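Local coordinates for exotoxin 3 (Staphylococcus aureus, PDB 2R61), which binds the sialylated glycan sialyl Lewis X as a staphylococcal superantigen-like protein, consistent with recognition of host glycoproteins, at residues D165-V170 with T179-K184; E137-K142 with D193-R198. All coordinates share one frame; numbering follows the deposited sequence.

How the contacts relate
Contact 1 joins the two strands of a hairpin at the edge of the five-stranded beta-grasp sheet, whereas contact 2 is a separate two-stranded antiparallel pairing that ties the start of helix 141-156 to strand 194-196, which Asp193 of the glycan pocket precedes. Their centres lie about 17 Å apart, and Phe180 and Val170 of contact 1 pack against Leu141 and Ile195 of contact 2. Contact 1 is the more buried, with apolar side chains turned to the helix and polar ones to the sugar; contact 2 is partly buried and ends in charged groups. Sialic acid spans both, its carboxylate held by Thr179 and its O9 by Asp193.

Contact 1. Residues D165-V170 with T179-K184; sequences DSKIKV and TFELNK. Unlike the reference sequence in segment 165-170: Asp165 (reference Ala). With SIA (N-acetyl-alpha-neuraminic acid), chain B; FUC (alpha-L-fucopyranose), chain C; GAL (beta-D-galactopyranose), chain D.
Ile168 and Leu182 meet through their branch ends, CD1 of Ile168 lying 3.6 Å from CD2 of Leu182 where the two side chains cross at about a right angle. With CG1 beside the backbone N (chi1 -73°), the CG2 branch of Ile168 lies against the Phe180 ring, 3.7 Å from Phe180 CD2. Ile168 and Phe180 also form the hydrogen-bonded pair of the ladder: Phe180 N donates a hydrogen bond to Ile168 O at 2.7 Å, and Ile168 N returns a bond to Phe180 O. Leu182 N closes the row on Ser166 O, which also accepts a hydrogen bond from a water. The segments belong to the antiparallel hairpin 167-172/177-181 of the beta-grasp domain, whose apolar face packs on Leu148 and Leu152 of helix 141-156. On the other face, Lys167 CD lies 3.7 Å from Thr179 CG2, while Thr179 OG1 and N each bind one carboxylate oxygen of the sialic acid, OG1 to O1B at 2.8 Å. Extended beyond CG, Glu181 runs beside Lys167 and takes a hydrogen bond from fucose O3 to OE1 at 2.8 Å; Lys167 NZ stays 4.1 Å from Glu181 OE2, too long for a salt bridge.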
# COMPACT_ATOMS: atom_id res chain seq x y z
N ASP A 165 9.62 -5.01 -17.27
CA ASP A 165 9.64 -5.91 -16.08
C ASP A 165 9.99 -5.27 -14.73
O ASP A 165 10.43 -5.97 -13.82
CB ASP A 165 10.60 -7.11 -16.28
CG ASP A 165 10.22 -8.00 -17.46
OD1 ASP A 165 9.00 -8.31 -17.62
OD2 ASP A 165 11.16 -8.39 -18.22
N SER A 166 9.79 -3.97 -14.56
CA SER A 166 10.19 -3.37 -13.29
C SER A 166 9.40 -3.97 -12.15
O SER A 166 8.18 -4.14 -12.25
CB SER A 166 10.09 -1.85 -13.31
OG SER A 166 10.97 -1.31 -14.30
N LYS A 167 10.08 -4.33 -11.08
CA LYS A 167 9.46 -5.04 -9.96
C LYS A 167 9.96 -4.45 -8.64
O LYS A 167 11.12 -4.01 -8.58
CB LYS A 167 9.88 -6.51 -9.99
CG LYS A 167 9.15 -7.39 -10.96
CD LYS A 167 9.51 -8.88 -10.73
CE LYS A 167 8.75 -9.82 -11.66
NZ LYS A 167 8.81 -9.29 -13.05
N ILE A 168 9.11 -4.46 -7.61
CA ILE A 168 9.52 -4.27 -6.19
C ILE A 168 9.33 -5.62 -5.52
O ILE A 168 8.31 -6.27 -5.77
CB ILE A 168 8.64 -3.17 -5.42
CG1 ILE A 168 8.98 -1.76 -5.89
CG2 ILE A 168 8.76 -3.26 -3.86
CD1 ILE A 168 7.92 -0.83 -5.54
N LYS A 169 10.29 -6.03 -4.68
CA LYS A 169 10.18 -7.26 -3.90
C LYS A 169 10.28 -6.93 -2.41
O LYS A 169 11.25 -6.29 -1.98
CB LYS A 169 11.31 -8.21 -4.29
CG LYS A 169 11.03 -9.70 -4.09
CD LYS A 169 11.92 -10.55 -5.00
CE LYS A 169 12.23 -11.83 -4.28
NZ LYS A 169 13.35 -12.58 -4.92
N VAL A 170 9.27 -7.32 -1.63
CA VAL A 170 9.40 -7.27 -0.17
C VAL A 170 9.80 -8.67 0.39
O VAL A 170 9.01 -9.61 0.32
CB VAL A 170 8.12 -6.69 0.54
CG1 VAL A 170 8.28 -6.73 2.04
CG2 VAL A 170 7.87 -5.26 0.13
N THR A 179 5.76 -9.53 -4.33
CA THR A 179 6.27 -8.89 -5.55
C THR A 179 5.24 -7.94 -6.08
O THR A 179 4.06 -8.30 -6.17
CB THR A 179 6.59 -9.89 -6.68
OG1 THR A 179 7.52 -10.88 -6.23
CG2 THR A 179 7.21 -9.16 -7.84
N PHE A 180 5.68 -6.74 -6.42
CA PHE A 180 4.81 -5.75 -7.04
C PHE A 180 5.32 -5.47 -8.44
O PHE A 180 6.33 -4.75 -8.58
CB PHE A 180 4.81 -4.46 -6.24
CG PHE A 180 4.41 -4.63 -4.80
CD1 PHE A 180 3.34 -5.42 -4.45
CD2 PHE A 180 5.11 -3.96 -3.80
CE1 PHE A 180 2.96 -5.55 -3.10
CE2 PHE A 180 4.77 -4.09 -2.45
CZ PHE A 180 3.67 -4.89 -2.11
N GLU A 181 4.68 -6.06 -9.45
CA GLU A 181 5.02 -5.80 -10.86
C GLU A 181 4.55 -4.40 -11.18
O GLU A 181 3.36 -4.10 -11.02
CB GLU A 181 4.38 -6.83 -11.80
CG GLU A 181 4.79 -8.25 -11.47
CD GLU A 181 4.22 -9.29 -12.42
OE1 GLU A 181 3.15 -9.06 -13.06
OE2 GLU A 181 4.87 -10.36 -12.53
N LEU A 182 5.48 -3.55 -11.61
CA LEU A 182 5.27 -2.11 -11.65
C LEU A 182 4.69 -1.63 -12.98
O LEU A 182 4.40 -0.43 -13.15
CB LEU A 182 6.58 -1.37 -11.33
CG LEU A 182 7.27 -1.52 -9.97
CD1 LEU A 182 8.46 -0.61 -9.94
CD2 LEU A 182 6.36 -1.16 -8.81
N ASN A 183 4.54 -2.55 -13.94
CA ASN A 183 3.83 -2.23 -15.16
C ASN A 183 2.29 -2.23 -15.01
O ASN A 183 1.59 -1.69 -15.85
CB ASN A 183 4.30 -3.11 -16.32
CG ASN A 183 4.02 -4.59 -16.11
OD1 ASN A 183 3.22 -4.97 -15.26
ND2 ASN A 183 4.68 -5.42 -16.88
N LYS A 184 1.76 -2.85 -13.96
CA LYS A 184 0.32 -2.76 -13.69
C LYS A 184 0.00 -2.24 -12.26
O LYS A 184 0.85 -2.28 -11.34
CB LYS A 184 -0.46 -4.04 -14.08
CG LYS A 184 0.25 -5.43 -14.12
CD LYS A 184 -0.76 -6.68 -13.89
CE LYS A 184 -0.17 -7.91 -13.01
NZ LYS A 184 -1.11 -8.73 -12.06
C1 SIA B . 4.57 -12.90 -4.97
C2 SIA B . 3.75 -14.20 -4.89
C3 SIA B . 4.57 -15.45 -4.57
C4 SIA B . 4.89 -15.54 -3.09
C5 SIA B . 3.66 -15.34 -2.18
C6 SIA B . 3.00 -14.03 -2.56
C7 SIA B . 1.76 -13.70 -1.73
C8 SIA B . 1.14 -12.44 -2.31
C9 SIA B . 0.00 -11.87 -1.45
C10 SIA B . 4.04 -15.85 0.25
C11 SIA B . 3.06 -16.96 0.15
N5 SIA B . 4.26 -15.13 -0.86
O1A SIA B . 4.11 -11.82 -4.52
O1B SIA B . 5.68 -12.92 -5.55
O4 SIA B . 5.44 -16.82 -2.76
O6 SIA B . 2.65 -14.07 -3.95
O7 SIA B . 0.78 -14.76 -1.64
O8 SIA B . 2.21 -11.50 -2.49
O9 SIA B . -0.57 -10.75 -2.16
O10 SIA B . 4.61 -15.60 1.33
C1 FUC C . -0.39 -13.59 -12.55
C2 FUC C . 0.35 -12.74 -13.56
C3 FUC C . 1.68 -12.28 -12.97
C4 FUC C . 2.51 -13.47 -12.55
C5 FUC C . 1.70 -14.29 -11.58
C6 FUC C . 2.49 -15.53 -11.16
O2 FUC C . -0.40 -11.59 -13.82
O3 FUC C . 2.39 -11.59 -13.96
O4 FUC C . 2.70 -14.25 -13.69
O5 FUC C . 0.43 -14.65 -12.15
C1 GAL D . 0.41 -13.30 -8.32
C2 GAL D . 1.31 -14.26 -7.57
C3 GAL D . 2.35 -13.50 -6.77
C4 GAL D . 3.06 -12.45 -7.61
C5 GAL D . 1.99 -11.49 -8.14
C6 GAL D . 2.54 -10.36 -8.98
O2 GAL D . 0.50 -15.00 -6.69
O3 GAL D . 3.26 -14.40 -6.17
O4 GAL D . 3.84 -13.01 -8.68
O5 GAL D . 1.13 -12.25 -8.97
O6 GAL D . 1.46 -9.80 -9.67
O HOH W 1 6.69 -5.01 -14.53

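Contact 2. Residues E137-K142 with D193-R198; sequences EEVSLK and DVIDGR. Unlike the reference sequence in segment 137-142: Val139 (reference Ile). With SIA (N-acetyl-alpha-neuraminic acid), chain B.
Side by side, Val139 and Ile195 point the same way with their CG1 atoms in touch; both CG1 atoms sit between backbone N and carbonyl carbon (chi1 77° and 68°), a placement that brings them together. Leu141 closes the same apolar side, its CD2 3.7 Å from Ile195 CD1. Here the packing is close: Leu144 of helix 141-156 covers Val139 and Ile195, and Tyr178 covers Leu141. Backbone bonds run the length of the antiparallel ladder. Val139 and Ile195 exchange two, and Leu141 N, in the first turn of the helix, reaches Asp193 O at 2.9 Å. Ser140 stands at the N-cap of that helix. On the other face Val194 CG1 rests on Glu138 CB, against Thr99 of strand 93-100. The far end, where Arg198 is exposed to solvent, is polar. Glu137 CG lies over one face of the Arg198 guanidinium, 3.4 Å from NH1, while the Glu137 carboxylate turns to Tyr106, Gln103 and Gly104. Arg198 grips Asp196 side-on: NE meets the syn lone pair of OD1 at 3.0 Å, within 3° of the guanidinium plane, and NH2 reaches OD2. The same OD1 accepts Arg198 N, making an Asx turn. At the opposite end Asp193 OD2 takes a hydrogen bond from sialic acid O9 at 2.6 Å, with Leu141 CD1 against that oxygen. The bond from Leu141 N to Asp193 O and the contact of Leu141 CD1 with Asp193 CB would probably hold Asp193 in place for the glycerol tail of the sialic acid.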
# COMPACT_ATOMS: atom_id res chain seq x y z
N GLU A 137 2.91 -3.11 13.55
CA GLU A 137 2.87 -4.56 13.64
C GLU A 137 2.19 -5.20 12.41
O GLU A 137 2.72 -6.12 11.80
CB GLU A 137 2.19 -4.99 14.94
CG GLU A 137 3.07 -4.79 16.17
CD GLU A 137 2.29 -4.56 17.45
OE1 GLU A 137 1.06 -4.84 17.53
OE2 GLU A 137 2.92 -4.09 18.41
N GLU A 138 1.04 -4.67 12.01
CA GLU A 138 0.31 -5.20 10.85
C GLU A 138 0.34 -4.13 9.79
O GLU A 138 -0.33 -3.09 9.92
CB GLU A 138 -1.17 -5.53 11.19
CG GLU A 138 -1.43 -6.76 12.08
CD GLU A 138 -2.92 -7.02 12.26
OE1 GLU A 138 -3.68 -6.65 11.32
OE2 GLU A 138 -3.35 -7.56 13.34
N VAL A 139 1.11 -4.38 8.73
CA VAL A 139 1.16 -3.48 7.59
C VAL A 139 0.57 -4.19 6.34
O VAL A 139 1.04 -5.28 5.96
CB VAL A 139 2.59 -2.96 7.36
CG1 VAL A 139 3.39 -4.01 6.72
CG2 VAL A 139 2.61 -1.77 6.46
N SER A 140 -0.48 -3.59 5.76
CA SER A 140 -1.09 -4.07 4.53
C SER A 140 -0.16 -3.88 3.34
O SER A 140 0.65 -2.95 3.31
CB SER A 140 -2.38 -3.33 4.26
OG SER A 140 -2.08 -2.09 3.72
N LEU A 141 -0.25 -4.79 2.38
CA LEU A 141 0.48 -4.64 1.12
C LEU A 141 0.04 -3.39 0.34
O LEU A 141 0.84 -2.85 -0.44
CB LEU A 141 0.35 -5.90 0.24
CG LEU A 141 0.98 -7.18 0.76
CD1 LEU A 141 0.89 -8.31 -0.29
CD2 LEU A 141 2.47 -6.94 1.20
N LYS A 142 -1.18 -2.91 0.58
CA LYS A 142 -1.66 -1.70 -0.09
C LYS A 142 -0.77 -0.53 0.22
O LYS A 142 -0.52 0.31 -0.64
CB LYS A 142 -3.04 -1.32 0.39
CG LYS A 142 -3.47 0.09 0.02
CD LYS A 142 -4.83 0.31 0.61
CE LYS A 142 -5.60 1.40 -0.08
NZ LYS A 142 -6.05 1.05 -1.43
N ASP A 193 -4.24 -7.85 1.84
CA ASP A 193 -3.25 -8.80 2.37
C ASP A 193 -2.39 -8.08 3.38
O ASP A 193 -1.91 -7.00 3.12
CB ASP A 193 -2.40 -9.40 1.27
CG ASP A 193 -3.17 -10.33 0.37
OD1 ASP A 193 -4.14 -10.99 0.81
OD2 ASP A 193 -2.81 -10.41 -0.82
N VAL A 194 -2.21 -8.68 4.55
CA VAL A 194 -1.54 -8.02 5.67
C VAL A 194 -0.33 -8.86 6.03
O VAL A 194 -0.45 -10.08 6.13
CB VAL A 194 -2.51 -7.96 6.89
CG1 VAL A 194 -1.78 -7.61 8.17
CG2 VAL A 194 -3.73 -7.01 6.61
N ILE A 195 0.84 -8.23 6.21
CA ILE A 195 2.05 -8.95 6.63
C ILE A 195 2.55 -8.37 7.95
O ILE A 195 2.10 -7.30 8.36
CB ILE A 195 3.15 -8.93 5.55
CG1 ILE A 195 3.72 -7.52 5.34
CG2 ILE A 195 2.57 -9.44 4.27
CD1 ILE A 195 4.69 -7.35 4.16
N ASP A 196 3.47 -9.07 8.61
CA ASP A 196 3.97 -8.68 9.92
C ASP A 196 5.12 -7.67 9.74
O ASP A 196 6.21 -8.06 9.33
CB ASP A 196 4.44 -9.95 10.65
CG ASP A 196 4.80 -9.72 12.11
OD1 ASP A 196 5.26 -8.61 12.45
OD2 ASP A 196 4.62 -10.65 12.93
N GLY A 197 4.91 -6.40 10.07
CA GLY A 197 5.97 -5.38 9.96
C GLY A 197 7.33 -5.71 10.58
O GLY A 197 8.39 -5.30 10.08
N ARG A 198 7.33 -6.45 11.69
CA ARG A 198 8.56 -6.81 12.40
C ARG A 198 9.40 -7.88 11.70
O ARG A 198 10.61 -8.01 11.98
CB ARG A 198 8.22 -7.29 13.81
CG ARG A 198 7.56 -6.25 14.69
CD ARG A 198 6.77 -6.93 15.79
NE ARG A 198 5.65 -7.70 15.25
CZ ARG A 198 4.56 -8.09 15.92
NH1 ARG A 198 4.41 -7.78 17.20
NH2 ARG A 198 3.62 -8.80 15.29
C1 SIA B . 4.57 -12.90 -4.97
C2 SIA B . 3.75 -14.20 -4.89
C3 SIA B . 4.57 -15.45 -4.57
C4 SIA B . 4.89 -15.54 -3.09
C5 SIA B . 3.66 -15.34 -2.18
C6 SIA B . 3.00 -14.03 -2.56
C7 SIA B . 1.76 -13.70 -1.73
C8 SIA B . 1.14 -12.44 -2.31
C9 SIA B . 0.00 -11.87 -1.45
C10 SIA B . 4.04 -15.85 0.25
C11 SIA B . 3.06 -16.96 0.15
N5 SIA B . 4.26 -15.13 -0.86
O1A SIA B . 4.11 -11.82 -4.52
O1B SIA B . 5.68 -12.92 -5.55
O4 SIA B . 5.44 -16.82 -2.76
O6 SIA B . 2.65 -14.07 -3.95
O7 SIA B . 0.78 -14.76 -1.64
O8 SIA B . 2.21 -11.50 -2.49
O9 SIA B . -0.57 -10.75 -2.16
O10 SIA B . 4.61 -15.60 1.33